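Alpha/beta hydrolase (Streptomyces albidoflavus, PDB 6KSU) probably cyclises non-ribosomal peptides by macrolactamization, acting as a stand-alone cyclase of the penicillin-binding-protein type that couples residues of opposite chirality. Local coordinates at residues S260-D274 against L336-T349. Numbering follows the deposited sequence.
Sequences SATDLVTAARPHLAD and LRIHPDRSLALALT
A347 of strand 344-349 receives the first turns of helix 261-268: its CB lies 3.3 Å from A261 O and 3.8 Å from L264 CB, with a methyl of V265 coming in beside it. That methyl is CG2; with CG1 anti to the backbone N (chi1 170°), CG2 falls beside that N and meets A347. One helical turn on, A268 sets its CB 3.6 Å from I338 CD1 and also against the CB of A345, so small residues on both sides let the helix axis approach that of strand 344-349 to 7.1 Å, running roughly antiparallel to it. L272 finishes this apolar layer: its side chain crosses that of I338 at about a right angle, and L272 CD2 presses to 3.4 Å from I338 CG2, tighter than usual for two carbons.

Past L272 the contact turns polar and opens toward solvent. There the type I turn P340-S343 receives the chain: A273 N donates to P340 O (2.9 Å, 157°), which S343 N reaches from the opposite face of the carbonyl plane, so one oxygen ties the turn to its neighbour. D274 N gives a more bent bond to S343 OG (3.1 Å, 144°). A water bridges D274 OD2 and S343 O, while Y52 of the adjoining strand also bonds to D274 OD2.

Opposite H339 the returning strand spends two residues, S343 and L344, a G1 beta bulge next to the turn. At the N-terminus of the helix, S260 OG accepts from D263 N and D263 OD2 from S260 N, a capping box. Between helices 261-268 and 85-98 on one side and helix 355-365 on the other lies the antiparallel sheet, the layered arrangement expected of the serine beta-lactamase and penicillin-binding-protein fold.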
loop_
_atom_site.group_PDB
_atom_site.type_symbol
_atom_site.label_atom_id
_atom_site.label_comp_id
_atom_site.label_asym_id
_atom_site.label_seq_id
_atom_site.Cartn_x
_atom_site.Cartn_y
_atom_site.Cartn_z
ATOM N N SER A 260 -0.471 9.300 12.825
ATOM C CA SER A 260 -0.856 10.587 12.276
ATOM C C SER A 260 -0.191 10.869 10.940
ATOM O O SER A 260 0.852 10.313 10.596
ATOM C CB SER A 260 -0.493 11.713 13.242
ATOM O OG SER A 260 0.825 12.113 12.972
ATOM N N ALA A 261 -0.784 11.813 10.218
ATOM C CA ALA A 261 -0.123 12.371 9.043
ATOM C C ALA A 261 1.293 12.801 9.374
ATOM O O ALA A 261 2.221 12.568 8.600
ATOM C CB ALA A 261 -0.921 13.570 8.509
ATOM N N THR A 262 1.471 13.460 10.523
ATOM C CA THR A 262 2.774 14.006 10.888
ATOM C C THR A 262 3.775 12.897 11.188
ATOM O O THR A 262 4.963 13.028 10.865
ATOM C CB THR A 262 2.609 14.943 12.086
ATOM O OG1 THR A 262 1.998 16.151 11.633
ATOM C CG2 THR A 262 3.961 15.288 12.745
ATOM N N ASP A 263 3.316 11.809 11.816
ATOM C CA ASP A 263 4.163 10.628 12.013
ATOM C C ASP A 263 4.732 10.121 10.680
ATOM O O ASP A 263 5.930 9.829 10.577
ATOM C CB ASP A 263 3.369 9.507 12.727
ATOM C CG ASP A 263 2.951 9.877 14.156
ATOM O OD1 ASP A 263 3.548 10.820 14.735
ATOM O OD2 ASP A 263 2.027 9.230 14.715
ATOM N N LEU A 264 3.883 10.028 9.640
ATOM C CA LEU A 264 4.329 9.503 8.355
ATOM C C LEU A 264 5.336 10.426 7.697
ATOM O O LEU A 264 6.283 9.958 7.048
ATOM C CB LEU A 264 3.147 9.292 7.408
ATOM C CG LEU A 264 2.138 8.182 7.684
ATOM C CD1 LEU A 264 1.038 8.228 6.612
ATOM C CD2 LEU A 264 2.791 6.806 7.694
ATOM N N VAL A 265 5.122 11.738 7.805
ATOM C CA VAL A 265 6.105 12.689 7.284
ATOM C C VAL A 265 7.427 12.544 8.040
ATOM O O VAL A 265 8.512 12.581 7.447
ATOM C CB VAL A 265 5.543 14.124 7.356
ATOM C CG1 VAL A 265 6.608 15.156 7.048
ATOM C CG2 VAL A 265 4.359 14.281 6.388
ATOM N N THR A 266 7.356 12.322 9.351
ATOM C CA THR A 266 8.575 12.171 10.134
ATOM C C THR A 266 9.373 10.963 9.659
ATOM O O THR A 266 10.581 11.058 9.427
ATOM C CB THR A 266 8.216 12.054 11.612
ATOM O OG1 THR A 266 7.533 13.258 12.034
ATOM C CG2 THR A 266 9.463 11.801 12.463
ATOM N N ALA A 267 8.698 9.821 9.460
ATOM C CA ALA A 267 9.372 8.621 8.963
ATOM C C ALA A 267 9.945 8.819 7.562
ATOM O O ALA A 267 10.887 8.126 7.174
ATOM C CB ALA A 267 8.410 7.430 8.977
ATOM N N ALA A 268 9.395 9.752 6.792
ATOM C CA ALA A 268 9.941 10.091 5.485
ATOM C C ALA A 268 11.171 10.988 5.568
ATOM O O ALA A 268 11.911 11.088 4.580
ATOM C CB ALA A 268 8.863 10.777 4.633
ATOM N N ARG A 269 11.413 11.633 6.724
ATOM C CA ARG A 269 12.505 12.599 6.812
ATOM C C ARG A 269 13.853 12.029 6.388
ATOM O O ARG A 269 14.542 12.696 5.601
ATOM C CB ARG A 269 12.559 13.198 8.227
ATOM C CG ARG A 269 11.308 14.023 8.594
ATOM C CD ARG A 269 11.309 15.383 7.923
ATOM N NE ARG A 269 12.608 16.046 8.018
ATOM C CZ ARG A 269 12.967 16.846 9.016
ATOM N NH1 ARG A 269 12.114 17.090 10.004
ATOM N NH2 ARG A 269 14.174 17.409 9.016
ATOM N N PRO A 270 14.295 10.842 6.838
ATOM C CA PRO A 270 15.595 10.320 6.363
ATOM C C PRO A 270 15.668 10.065 4.862
ATOM O O PRO A 270 16.767 9.794 4.361
ATOM C CB PRO A 270 15.774 9.003 7.145
ATOM C CG PRO A 270 14.846 9.105 8.288
ATOM C CD PRO A 270 13.686 9.933 7.828
ATOM N N HIS A 271 14.555 10.116 4.133
ATOM C CA HIS A 271 14.585 9.840 2.707
ATOM C C HIS A 271 14.909 11.058 1.870
ATOM O O HIS A 271 15.119 10.922 0.671
ATOM C CB HIS A 271 13.248 9.254 2.236
ATOM C CG HIS A 271 12.952 7.921 2.836
ATOM N ND1 HIS A 271 13.165 6.738 2.165
ATOM C CD2 HIS A 271 12.487 7.582 4.058
ATOM C CE1 HIS A 271 12.855 5.725 2.952
ATOM N NE2 HIS A 271 12.433 6.211 4.108
ATOM N N LEU A 272 14.982 12.233 2.459
ATOM C CA LEU A 272 15.062 13.432 1.648
ATOM C C LEU A 272 16.495 13.900 1.508
ATOM O O LEU A 272 17.381 13.523 2.284
ATOM C CB LEU A 272 14.196 14.538 2.240
ATOM C CG LEU A 272 12.838 14.079 2.756
ATOM C CD1 LEU A 272 12.168 15.231 3.546
ATOM C CD2 LEU A 272 11.975 13.684 1.590
ATOM N N ALA A 273 16.699 14.723 0.475
ATOM C CA ALA A 273 18.002 15.332 0.219
ATOM C C ALA A 273 18.574 15.967 1.476
ATOM O O ALA A 273 19.732 15.731 1.837
ATOM C CB ALA A 273 17.873 16.385 -0.885
ATOM N N ASP A 274 17.767 16.779 2.165
ATOM C CA ASP A 274 18.208 17.525 3.337
ATOM C C ASP A 274 18.241 16.680 4.614
ATOM O O ASP A 274 18.151 17.236 5.715
ATOM C CB ASP A 274 17.309 18.753 3.532
ATOM C CG ASP A 274 15.882 18.382 3.932
ATOM O OD1 ASP A 274 15.546 17.173 3.919
ATOM O OD2 ASP A 274 15.092 19.298 4.263
ATOM N N LEU A 336 0.829 8.663 1.483
ATOM C CA LEU A 336 2.142 9.233 1.743
ATOM C C LEU A 336 2.857 9.469 0.421
ATOM O O LEU A 336 2.785 8.636 -0.492
ATOM C CB LEU A 336 2.992 8.307 2.634
ATOM C CG LEU A 336 4.483 8.647 2.720
ATOM C CD1 LEU A 336 4.697 10.009 3.375
ATOM C CD2 LEU A 336 5.196 7.582 3.499
ATOM N N ARG A 337 3.563 10.598 0.322
ATOM C CA ARG A 337 4.267 10.942 -0.909
ATOM C C ARG A 337 5.549 11.673 -0.572
ATOM O O ARG A 337 5.534 12.616 0.228
ATOM C CB ARG A 337 3.408 11.814 -1.837
ATOM C CG ARG A 337 2.199 11.113 -2.397
ATOM C CD ARG A 337 2.578 10.006 -3.403
ATOM N NE ARG A 337 1.403 9.471 -4.084
ATOM C CZ ARG A 337 0.586 8.553 -3.567
ATOM N NH1 ARG A 337 0.833 8.040 -2.365
ATOM N NH2 ARG A 337 -0.464 8.114 -4.260
ATOM N N ILE A 338 6.644 11.261 -1.215
ATOM C CA ILE A 338 7.987 11.761 -0.923
ATOM C C ILE A 338 8.659 12.150 -2.230
ATOM O O ILE A 338 8.651 11.371 -3.190
ATOM C CB ILE A 338 8.839 10.696 -0.218
ATOM C CG1 ILE A 338 8.162 10.183 1.053
ATOM C CG2 ILE A 338 10.219 11.210 0.028
ATOM C CD1 ILE A 338 8.767 8.919 1.571
ATOM N N HIS A 339 9.264 13.327 -2.271
ATOM C CA HIS A 339 10.114 13.708 -3.398
ATOM C C HIS A 339 11.497 13.971 -2.840
ATOM O O HIS A 339 11.778 15.094 -2.391
ATOM C CB HIS A 339 9.600 14.937 -4.136
ATOM C CG HIS A 339 10.292 15.177 -5.444
ATOM N ND1 HIS A 339 11.552 15.736 -5.531
ATOM C CD2 HIS A 339 9.906 14.927 -6.716
ATOM C CE1 HIS A 339 11.901 15.839 -6.800
ATOM N NE2 HIS A 339 10.920 15.353 -7.540
ATOM N N PRO A 340 12.395 12.983 -2.860
ATOM C CA PRO A 340 13.680 13.162 -2.169
ATOM C C PRO A 340 14.456 14.376 -2.643
ATOM O O PRO A 340 15.025 15.107 -1.811
ATOM C CB PRO A 340 14.423 11.857 -2.465
ATOM C CG PRO A 340 13.338 10.893 -2.806
ATOM C CD PRO A 340 12.281 11.661 -3.493
ATOM N N ASP A 341 14.461 14.649 -3.948
ATOM C CA ASP A 341 15.407 15.653 -4.421
ATOM C C ASP A 341 14.971 17.055 -4.029
ATOM O O ASP A 341 15.819 17.899 -3.709
ATOM C CB ASP A 341 15.629 15.519 -5.928
ATOM C CG ASP A 341 16.527 14.336 -6.269
ATOM O OD1 ASP A 341 16.941 13.613 -5.336
ATOM O OD2 ASP A 341 16.834 14.133 -7.460
ATOM N N ARG A 342 13.669 17.303 -3.996
ATOM C CA ARG A 342 13.142 18.567 -3.510
ATOM C C ARG A 342 12.925 18.585 -1.995
ATOM O O ARG A 342 12.422 19.584 -1.474
ATOM C CB ARG A 342 11.835 18.892 -4.242
ATOM C CG ARG A 342 12.015 19.084 -5.736
ATOM C CD ARG A 342 10.683 19.135 -6.490
ATOM N NE ARG A 342 9.858 20.231 -5.994
ATOM C CZ ARG A 342 8.597 20.447 -6.343
ATOM N NH1 ARG A 342 7.997 19.643 -7.213
ATOM N NH2 ARG A 342 7.936 21.478 -5.822
ATOM N N SER A 343 13.301 17.522 -1.278
ATOM C CA SER A 343 13.145 17.447 0.176
ATOM C C SER A 343 11.702 17.748 0.577
ATOM O O SER A 343 11.425 18.619 1.416
ATOM C CB SER A 343 14.126 18.381 0.884
ATOM O OG SER A 343 15.470 18.043 0.585
ATOM N N LEU A 344 10.770 17.028 -0.057
ATOM C CA LEU A 344 9.352 17.277 0.142
ATOM C C LEU A 344 8.647 15.977 0.505
ATOM O O LEU A 344 8.823 14.957 -0.172
ATOM C CB LEU A 344 8.743 17.896 -1.112
ATOM C CG LEU A 344 7.326 18.460 -1.088
ATOM C CD1 LEU A 344 7.166 19.165 -2.403
ATOM C CD2 LEU A 344 6.183 17.451 -0.881
ATOM N N ALA A 345 7.838 16.025 1.560
ATOM C CA ALA A 345 7.009 14.904 1.969
ATOM C C ALA A 345 5.667 15.433 2.444
ATOM O O ALA A 345 5.593 16.473 3.106
ATOM C CB ALA A 345 7.666 14.083 3.076
ATOM N N LEU A 346 4.609 14.712 2.095
ATOM C CA LEU A 346 3.272 15.078 2.520
ATOM C C LEU A 346 2.475 13.806 2.743
ATOM O O LEU A 346 2.638 12.811 2.029
ATOM C CB LEU A 346 2.568 15.985 1.510
ATOM C CG LEU A 346 2.173 15.567 0.090
ATOM C CD1 LEU A 346 0.929 14.782 0.076
ATOM C CD2 LEU A 346 1.899 16.826 -0.682
ATOM N N ALA A 347 1.639 13.836 3.750
ATOM C CA ALA A 347 0.860 12.684 4.149
ATOM C C ALA A 347 -0.546 13.162 4.401
ATOM O O ALA A 347 -0.751 14.288 4.865
ATOM C CB ALA A 347 1.414 12.015 5.401
ATOM N N LEU A 348 -1.513 12.317 4.065
ATOM C CA LEU A 348 -2.913 12.639 4.278
ATOM C C LEU A 348 -3.541 11.462 4.994
ATOM O O LEU A 348 -3.356 10.314 4.564
ATOM C CB LEU A 348 -3.618 12.917 2.941
ATOM C CG LEU A 348 -5.118 13.155 2.976
ATOM C CD1 LEU A 348 -5.403 14.467 3.626
ATOM C CD2 LEU A 348 -5.730 13.066 1.586
ATOM N N THR A 349 -4.232 11.728 6.110
ATOM C CA THR A 349 -5.103 10.725 6.712
ATOM C C THR A 349 -6.539 11.228 6.660
ATOM O O THR A 349 -6.792 12.430 6.773
ATOM C CB THR A 349 -4.698 10.354 8.148
ATOM O OG1 THR A 349 -4.693 11.502 9.024
ATOM C CG2 THR A 349 -3.316 9.687 8.155
HETATM O O HOH W 1 12.606 20.746 2.783
#